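Local coordinates for protein putative phophotriesterase (PDB 3RHG) that probably hydrolyses ester bonds with a pair of zinc ions, as a member of the phosphotriesterase family within the metallo-dependent hydrolases, at residues K109-A112 with E113-I117; G234-I237 with D238-C241; P37-E40 with F41-V44; K129-G132 with K133-A136. All blocks are in the same frame, centred on the assembly; numbering follows the deposited sequence.

All four contacts are local, each within a single run of chain in the helices and loops around a parallel eight-stranded barrel of the phosphotriesterase family. Along the sequence they follow in the order interaction 3, interaction 1, interaction 4, interaction 2, and none touches another; interactions 3 and 4 come closest, with nearest atoms about 11 Å apart. Interactions 1 and 2 lie on opposite sides of the chain's centre, their own centres about 38 Å apart. In interaction 4 the E131 side chain is about 11 Å from a zinc ion. Y239 of interaction 2 and F38 of interaction 3 each have side chains about 13 Å from the bound benzoic acid.

Interaction 1. Residues K109-A112 with E113-I117; sequences KQVA and ELTGI
K109 and E113, one helical turn apart, form a salt bridge in one of the two conformers of K109, with K109 NZ 2.8 Å from E113 OE2. In that conformer the ammonium meets this oxygen on its syn side, 32° out of the carboxylate plane, and a water links NZ to the other oxygen, OE1, so that both carboxylate oxygens are engaged. The lysine chain then runs out nearly straight and turns only at its last torsion (chi4 -90°), which brings NZ round to the glutamate.

Further along the helix V111 O takes two bonds from one residue. T115 N is 2.9 Å from V111 O and T115 OG1 2.7 Å from it, and the two donors reach the carbonyl from opposite faces of its plane. OG1 also accepts from I117 N at 3.1 Å, making an ST turn just where helix 105-115 ends. The routine i to i+4 bonds continue to G116 N, which is 2.8 Å from A112 O; G116 has left helical geometry with positive phi, a conformation that glycine adopts easily.

The apolar side of the helix faces the protein: V111 CG1 is 4.1 Å from T115 CG2, and the valine also touches helix 74-86 at I74 and L81, while the small A112 rests on V8 and T9. Within the unit of strand 89-94, helix 105-115 and strand 118-123, the charged pair suits the outer surface, and the threonine hydroxyl, both donor and acceptor, ties the last turn to the chain leaving it.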
# COMPACT_ATOMS: atom_id res chain seq x y z
N LYS A 109 -16.10 -2.47 -27.54
CA LYS A 109 -16.87 -3.50 -28.25
C LYS A 109 -16.02 -4.74 -28.53
O LYS A 109 -16.47 -5.89 -28.36
CB LYS A 109 -17.44 -2.95 -29.56
CG LYS A 109 -17.99 -4.02 -30.49
CD LYS A 109 -18.68 -3.36 -31.68
CE LYS A 109 -19.50 -4.37 -32.50
NZ LYS A 109 -18.69 -4.99 -33.57
N GLN A 110 -14.79 -4.53 -28.99
CA GLN A 110 -13.89 -5.64 -29.29
C GLN A 110 -13.67 -6.51 -28.05
O GLN A 110 -13.67 -7.75 -28.13
CB GLN A 110 -12.54 -5.12 -29.81
CG GLN A 110 -12.59 -4.59 -31.25
CD GLN A 110 -11.42 -3.67 -31.57
OE1 GLN A 110 -10.28 -3.92 -31.18
NE2 GLN A 110 -11.70 -2.59 -32.28
N VAL A 111 -13.47 -5.87 -26.91
CA VAL A 111 -13.26 -6.61 -25.67
C VAL A 111 -14.50 -7.42 -25.28
O VAL A 111 -14.41 -8.58 -24.85
CB VAL A 111 -12.86 -5.66 -24.51
CG1 VAL A 111 -13.00 -6.37 -23.16
CG2 VAL A 111 -11.44 -5.17 -24.75
N ALA A 112 -15.66 -6.80 -25.39
CA ALA A 112 -16.90 -7.48 -25.09
C ALA A 112 -17.03 -8.75 -25.94
O ALA A 112 -17.38 -9.83 -25.45
CB ALA A 112 -18.10 -6.55 -25.31
N GLU A 113 -16.74 -8.61 -27.23
CA GLU A 113 -16.87 -9.71 -28.16
C GLU A 113 -15.87 -10.84 -27.86
O GLU A 113 -16.21 -12.02 -27.91
CB GLU A 113 -16.68 -9.19 -29.58
CG GLU A 113 -17.84 -8.36 -30.07
CD GLU A 113 -17.55 -7.71 -31.41
OE1 GLU A 113 -16.35 -7.58 -31.75
OE2 GLU A 113 -18.51 -7.33 -32.12
N LEU A 114 -14.64 -10.46 -27.55
CA LEU A 114 -13.59 -11.46 -27.32
C LEU A 114 -13.73 -12.19 -25.98
O LEU A 114 -13.39 -13.36 -25.87
CB LEU A 114 -12.20 -10.83 -27.45
CG LEU A 114 -11.87 -10.37 -28.86
CD1 LEU A 114 -10.69 -9.44 -28.87
CD2 LEU A 114 -11.61 -11.57 -29.78
N THR A 115 -14.23 -11.49 -24.96
CA THR A 115 -14.25 -12.03 -23.61
C THR A 115 -15.61 -12.52 -23.17
O THR A 115 -15.71 -13.34 -22.26
CB THR A 115 -13.82 -10.99 -22.57
OG1 THR A 115 -14.78 -9.92 -22.54
CG2 THR A 115 -12.45 -10.44 -22.89
N GLY A 116 -16.65 -12.00 -23.81
CA GLY A 116 -18.01 -12.36 -23.42
C GLY A 116 -18.47 -11.63 -22.18
O GLY A 116 -19.58 -11.85 -21.69
N ILE A 117 -17.62 -10.76 -21.65
CA ILE A 117 -18.01 -9.90 -20.53
C ILE A 117 -18.95 -8.80 -21.05
O ILE A 117 -18.76 -8.31 -22.17
CB ILE A 117 -16.77 -9.28 -19.86
CG1 ILE A 117 -15.86 -10.39 -19.29
CG2 ILE A 117 -17.16 -8.23 -18.80
CD1 ILE A 117 -14.51 -9.90 -18.90
O HOH W 1 -15.91 -5.32 -32.90
O HOH W 2 -20.38 -9.02 -24.31

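Interaction 2. Residues G234-I237 with D238-C241; sequences GKDI and DYQC
D236 and Y239 meet at the start of helix 237-245, where the aspartate side chain accepts from the backbone. Among the hydrogen bonds, Y239 N lies 3.3 Å from D236 OD1 and approaches from above the carboxylate plane, 62° out of it. The D236 CG is turned opposite its own backbone N (chi1 -166°), which carries the carboxylate across to the first turn, where Y239 CB lies against it, 3.4 Å from D236 CG. The backbone takes part as well: Q240 N is 3.0 Å from D236 O, and C241 N follows with 2.9 Å to I237 O.

D236 is thus the N-cap, a place that suits aspartate because a short carboxylate can accept from an N-H that lacks a carbonyl partner in the preceding turn; it is also the centre of an inverse gamma turn. Its other oxygen, OD2, forms a salt bridge with R205, while Y239 OH bonds to G207 N.

Two waters extend the network. One donates to D236 OD1 and accepts from D238 N; the other gives its hydrogens to G234 O and to Q240 OE1, each at 2.8 Å. An amide suits the buried Q240, which packs on L250 and F252 of strand 249-252, because OE1 accepts from this water while NE2 bonds to S233 OG.

The apolar contact is that of I237 CG1, 3.9 Å from C241 SG. Both side chains also touch R283, with I237 reaching T279 and C241 L280 of helix 270-282.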
# COMPACT_ATOMS: atom_id res chain seq x y z
N GLY A 234 -14.39 8.49 3.87
CA GLY A 234 -14.93 7.34 4.63
C GLY A 234 -14.85 7.53 6.15
O GLY A 234 -15.65 6.93 6.89
N LYS A 235 -13.93 8.37 6.64
CA LYS A 235 -13.82 8.65 8.08
C LYS A 235 -14.89 9.65 8.51
O LYS A 235 -15.22 9.78 9.71
CB LYS A 235 -12.43 9.19 8.44
CG LYS A 235 -11.31 8.18 8.27
CD LYS A 235 -9.95 8.86 8.35
CE LYS A 235 -8.82 7.87 8.13
NZ LYS A 235 -8.81 6.79 9.17
N ASP A 236 -15.43 10.38 7.53
CA ASP A 236 -16.38 11.46 7.78
C ASP A 236 -17.78 10.88 7.73
O ASP A 236 -18.57 11.11 6.79
CB ASP A 236 -16.15 12.59 6.76
CG ASP A 236 -16.85 13.89 7.12
OD1 ASP A 236 -17.72 13.92 8.03
OD2 ASP A 236 -16.50 14.91 6.49
N ILE A 237 -18.10 10.13 8.77
CA ILE A 237 -19.37 9.43 8.80
C ILE A 237 -20.56 10.40 8.74
O ILE A 237 -21.57 10.10 8.09
CB ILE A 237 -19.45 8.45 10.00
CG1 ILE A 237 -20.68 7.54 9.87
CG2 ILE A 237 -19.39 9.22 11.31
CD1 ILE A 237 -20.70 6.40 10.85
N ASP A 238 -20.45 11.57 9.37
CA ASP A 238 -21.58 12.50 9.36
C ASP A 238 -21.88 12.95 7.93
O ASP A 238 -23.04 12.99 7.50
CB ASP A 238 -21.32 13.74 10.25
CG ASP A 238 -21.32 13.42 11.74
OD1 ASP A 238 -21.71 12.29 12.13
OD2 ASP A 238 -20.95 14.31 12.56
N TYR A 239 -20.83 13.32 7.19
CA TYR A 239 -21.00 13.72 5.80
C TYR A 239 -21.59 12.58 4.96
O TYR A 239 -22.53 12.78 4.18
CB TYR A 239 -19.64 14.07 5.22
CG TYR A 239 -19.59 14.26 3.72
CD1 TYR A 239 -20.12 15.41 3.12
CD2 TYR A 239 -18.95 13.34 2.90
CE1 TYR A 239 -20.04 15.62 1.74
CE2 TYR A 239 -18.87 13.53 1.51
CZ TYR A 239 -19.40 14.69 0.95
OH TYR A 239 -19.29 14.92 -0.42
N GLN A 240 -21.02 11.40 5.08
CA GLN A 240 -21.47 10.29 4.24
C GLN A 240 -22.92 9.92 4.53
O GLN A 240 -23.71 9.74 3.60
CB GLN A 240 -20.54 9.09 4.34
CG GLN A 240 -19.13 9.38 3.80
CD GLN A 240 -18.38 8.13 3.36
OE1 GLN A 240 -18.55 7.05 3.94
NE2 GLN A 240 -17.56 8.25 2.32
N CYS A 241 -23.30 9.84 5.80
CA CYS A 241 -24.71 9.59 6.12
C CYS A 241 -25.65 10.71 5.64
O CYS A 241 -26.79 10.46 5.25
CB CYS A 241 -24.89 9.33 7.62
SG CYS A 241 -24.11 7.79 8.13
O HOH W 3 -18.41 6.86 6.69
O HOH W 4 -18.16 12.87 10.64

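Interaction 3. Residues P37-E40 with F41-V44; sequences PFYE and FSHV
S42 and Y39 hold each other by a reciprocal pair of bonds: Y39 N is 3.0 Å from S42 OG, and S42 N is 3.0 Å from Y39 O. The second closes a type I beta turn over 39-42, in the loop between strand 19-24 and helix 55-58. Serine suits this place because its short hydroxyl can accept from a backbone N-H only three residues back. In one of its two conformers H43 adds a third bond, its ND1 lying 2.9 Å from E40 O. That oxygen lies in the imidazole plane, at the ring edge, though the bond is bent (149°); a first torsion of 72° folds the imidazole back over the chain to make it possible.

Around these bonds lie the carbons. The rings of Y39 and F41 run side by side, pointing the same way, with planes 11° apart but slid until they barely overlap. The rim of the F41 ring lies against the tyrosine, CE2 3.4 Å from Y39 CB and CZ 3.5 Å from Y39 CD2. P37 CB presses tightly on S42 CB at 3.5 Å.

Farther out, D61 bonds to both S42 OG and F38 N. S42 OG, linking Y39 N to D61, therefore joins the turn to the following loop, while Y39 and F41 pack on L319 and N314 of the second subunit.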
# COMPACT_ATOMS: atom_id res chain seq x y z
N PRO A 37 8.29 15.45 -13.25
CA PRO A 37 8.68 14.74 -12.04
C PRO A 37 8.60 15.64 -10.80
O PRO A 37 9.19 16.73 -10.77
CB PRO A 37 10.13 14.32 -12.34
CG PRO A 37 10.54 15.09 -13.58
CD PRO A 37 9.27 15.29 -14.33
N PHE A 38 7.92 15.15 -9.76
CA PHE A 38 7.66 15.96 -8.56
C PHE A 38 8.78 15.89 -7.52
O PHE A 38 9.03 16.87 -6.80
CB PHE A 38 6.35 15.49 -7.92
CG PHE A 38 5.82 16.41 -6.86
CD1 PHE A 38 5.03 17.50 -7.21
CD2 PHE A 38 6.08 16.17 -5.52
CE1 PHE A 38 4.52 18.35 -6.23
CE2 PHE A 38 5.57 17.02 -4.54
CZ PHE A 38 4.79 18.11 -4.89
N TYR A 39 9.45 14.75 -7.46
CA TYR A 39 10.45 14.48 -6.42
C TYR A 39 11.78 14.19 -7.05
O TYR A 39 11.86 13.91 -8.25
CB TYR A 39 10.06 13.24 -5.61
CG TYR A 39 8.74 13.29 -4.85
CD1 TYR A 39 8.63 13.95 -3.63
CD2 TYR A 39 7.62 12.65 -5.36
CE1 TYR A 39 7.41 13.97 -2.92
CE2 TYR A 39 6.42 12.65 -4.68
CZ TYR A 39 6.31 13.31 -3.46
OH TYR A 39 5.11 13.29 -2.81
N GLU A 40 12.83 14.20 -6.23
CA GLU A 40 14.19 13.96 -6.70
C GLU A 40 14.29 12.58 -7.35
O GLU A 40 15.03 12.40 -8.32
CB GLU A 40 15.19 14.09 -5.54
CG GLU A 40 16.67 14.01 -5.97
CD GLU A 40 17.63 14.50 -4.89
OE1 GLU A 40 17.16 14.84 -3.79
OE2 GLU A 40 18.86 14.55 -5.16
N PHE A 41 13.51 11.62 -6.85
CA PHE A 41 13.60 10.26 -7.38
C PHE A 41 12.78 10.05 -8.66
O PHE A 41 13.01 9.09 -9.38
CB PHE A 41 13.18 9.24 -6.31
CG PHE A 41 11.72 9.30 -5.96
CD1 PHE A 41 10.76 8.73 -6.79
CD2 PHE A 41 11.29 9.96 -4.80
CE1 PHE A 41 9.41 8.77 -6.45
CE2 PHE A 41 9.93 10.04 -4.49
CZ PHE A 41 9.00 9.44 -5.32
N SER A 42 11.85 10.95 -8.94
CA SER A 42 10.85 10.73 -10.00
C SER A 42 11.43 10.71 -11.41
O SER A 42 10.87 10.09 -12.31
CB SER A 42 9.76 11.81 -9.96
OG SER A 42 9.22 11.98 -8.68
N HIS A 43 12.54 11.40 -11.61
CA HIS A 43 13.09 11.58 -12.95
C HIS A 43 13.32 10.26 -13.67
O HIS A 43 13.13 10.15 -14.89
CB HIS A 43 14.41 12.36 -12.90
CG HIS A 43 15.56 11.58 -12.34
ND1 HIS A 43 15.80 11.47 -10.98
CD2 HIS A 43 16.53 10.87 -12.95
CE1 HIS A 43 16.87 10.73 -10.79
NE2 HIS A 43 17.34 10.35 -11.96
N VAL A 44 13.72 9.24 -12.91
CA VAL A 44 13.99 7.92 -13.48
C VAL A 44 12.73 7.21 -13.98
O VAL A 44 12.82 6.28 -14.79
CB VAL A 44 14.76 6.98 -12.51
CG1 VAL A 44 15.98 7.67 -11.92
CG2 VAL A 44 13.83 6.45 -11.42

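Interaction 4. Residues K129-G132 with K133-A136; sequences KFEG and KRLA
The contact of E131 with R134 and L135 is a helix-end turn, where helix 128-131 gives way to a short 3-10 segment, 133-135, in the connection to helix 139-151. Its polar part is a salt bridge, with R134 NH1 2.9 Å from E131 OE1. As a hydrogen bond it is weak, the N-H...O angle being only 125°, and the carboxylate and guanidinium planes stand 50° apart. The glutamate bends at its second torsion (chi2 -71°) to bring OE1 to the arginine, while OE2 is gripped by S98 OG, S100 OG and Y126 N. These three donors suit a buried carboxylate and probably favour its ionised form; NH1 shares S98 OG through a weak bond.

The backbone closes the turn with R134 N 3.1 Å from E131 O and L135 N 3.2 Å from G132 O. Between them G132 takes a positive phi, easy without a side chain. Beside the salt bridge, E131 CB meets L135 CD2 at 3.6 Å, the side chains crossing at about a right angle.

The branched apolar end of L135 fills the buried place between E131 CB, L125 and helix 175-188, while R134 rests on S99, so the segment bridges the loop after strand 89-94, the chain after strand 118-123 and that helix.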
# COMPACT_ATOMS: atom_id res chain seq x y z
N LYS A 129 -10.34 21.05 -16.51
CA LYS A 129 -8.92 20.91 -16.81
C LYS A 129 -8.71 20.16 -18.14
O LYS A 129 -7.79 20.48 -18.91
CB LYS A 129 -8.21 20.16 -15.68
CG LYS A 129 -6.75 19.88 -15.93
CD LYS A 129 -6.08 19.22 -14.73
CE LYS A 129 -4.60 18.97 -15.04
NZ LYS A 129 -3.92 18.13 -14.00
N PHE A 130 -9.57 19.16 -18.39
CA PHE A 130 -9.47 18.36 -19.61
C PHE A 130 -10.41 18.87 -20.71
O PHE A 130 -10.07 18.81 -21.90
CB PHE A 130 -9.82 16.89 -19.32
CG PHE A 130 -8.76 16.16 -18.55
CD1 PHE A 130 -7.84 15.37 -19.21
CD2 PHE A 130 -8.70 16.27 -17.16
CE1 PHE A 130 -6.85 14.69 -18.50
CE2 PHE A 130 -7.71 15.62 -16.45
CZ PHE A 130 -6.79 14.81 -17.10
N GLU A 131 -11.58 19.36 -20.32
CA GLU A 131 -12.65 19.68 -21.28
C GLU A 131 -12.54 21.10 -21.85
O GLU A 131 -13.01 21.37 -22.95
CB GLU A 131 -14.04 19.46 -20.66
CG GLU A 131 -14.32 18.00 -20.23
CD GLU A 131 -14.52 17.04 -21.41
OE1 GLU A 131 -14.47 17.49 -22.59
OE2 GLU A 131 -14.72 15.83 -21.17
N GLY A 132 -11.96 22.01 -21.07
CA GLY A 132 -11.83 23.37 -21.56
C GLY A 132 -13.16 23.99 -21.92
O GLY A 132 -14.17 23.85 -21.18
N LYS A 133 -13.18 24.67 -23.07
CA LYS A 133 -14.36 25.37 -23.56
C LYS A 133 -15.53 24.45 -23.87
O LYS A 133 -16.64 24.93 -24.07
CB LYS A 133 -14.04 26.20 -24.82
CG LYS A 133 -12.95 27.21 -24.67
CD LYS A 133 -12.64 27.82 -26.07
CE LYS A 133 -11.58 28.92 -26.04
NZ LYS A 133 -12.10 30.20 -25.47
N ARG A 134 -15.31 23.14 -23.96
CA ARG A 134 -16.44 22.24 -24.19
C ARG A 134 -17.52 22.39 -23.12
O ARG A 134 -18.69 22.13 -23.38
CB ARG A 134 -16.01 20.77 -24.29
CG ARG A 134 -15.08 20.44 -25.46
CD ARG A 134 -14.74 18.95 -25.44
NE ARG A 134 -15.82 18.14 -26.02
CZ ARG A 134 -15.98 16.83 -25.82
NH1 ARG A 134 -15.15 16.16 -25.03
NH2 ARG A 134 -16.97 16.21 -26.42
N LEU A 135 -17.13 22.80 -21.91
CA LEU A 135 -18.10 22.96 -20.81
C LEU A 135 -18.89 24.28 -20.89
O LEU A 135 -19.86 24.48 -20.14
CB LEU A 135 -17.40 22.86 -19.45
CG LEU A 135 -16.60 21.57 -19.16
CD1 LEU A 135 -16.22 21.57 -17.68
CD2 LEU A 135 -17.37 20.28 -19.50
N ALA A 136 -18.46 25.19 -21.76
CA ALA A 136 -19.16 26.47 -21.96
C ALA A 136 -20.26 26.39 -23.03
O ALA A 136 -20.92 27.40 -23.33
CB ALA A 136 -18.16 27.57 -22.30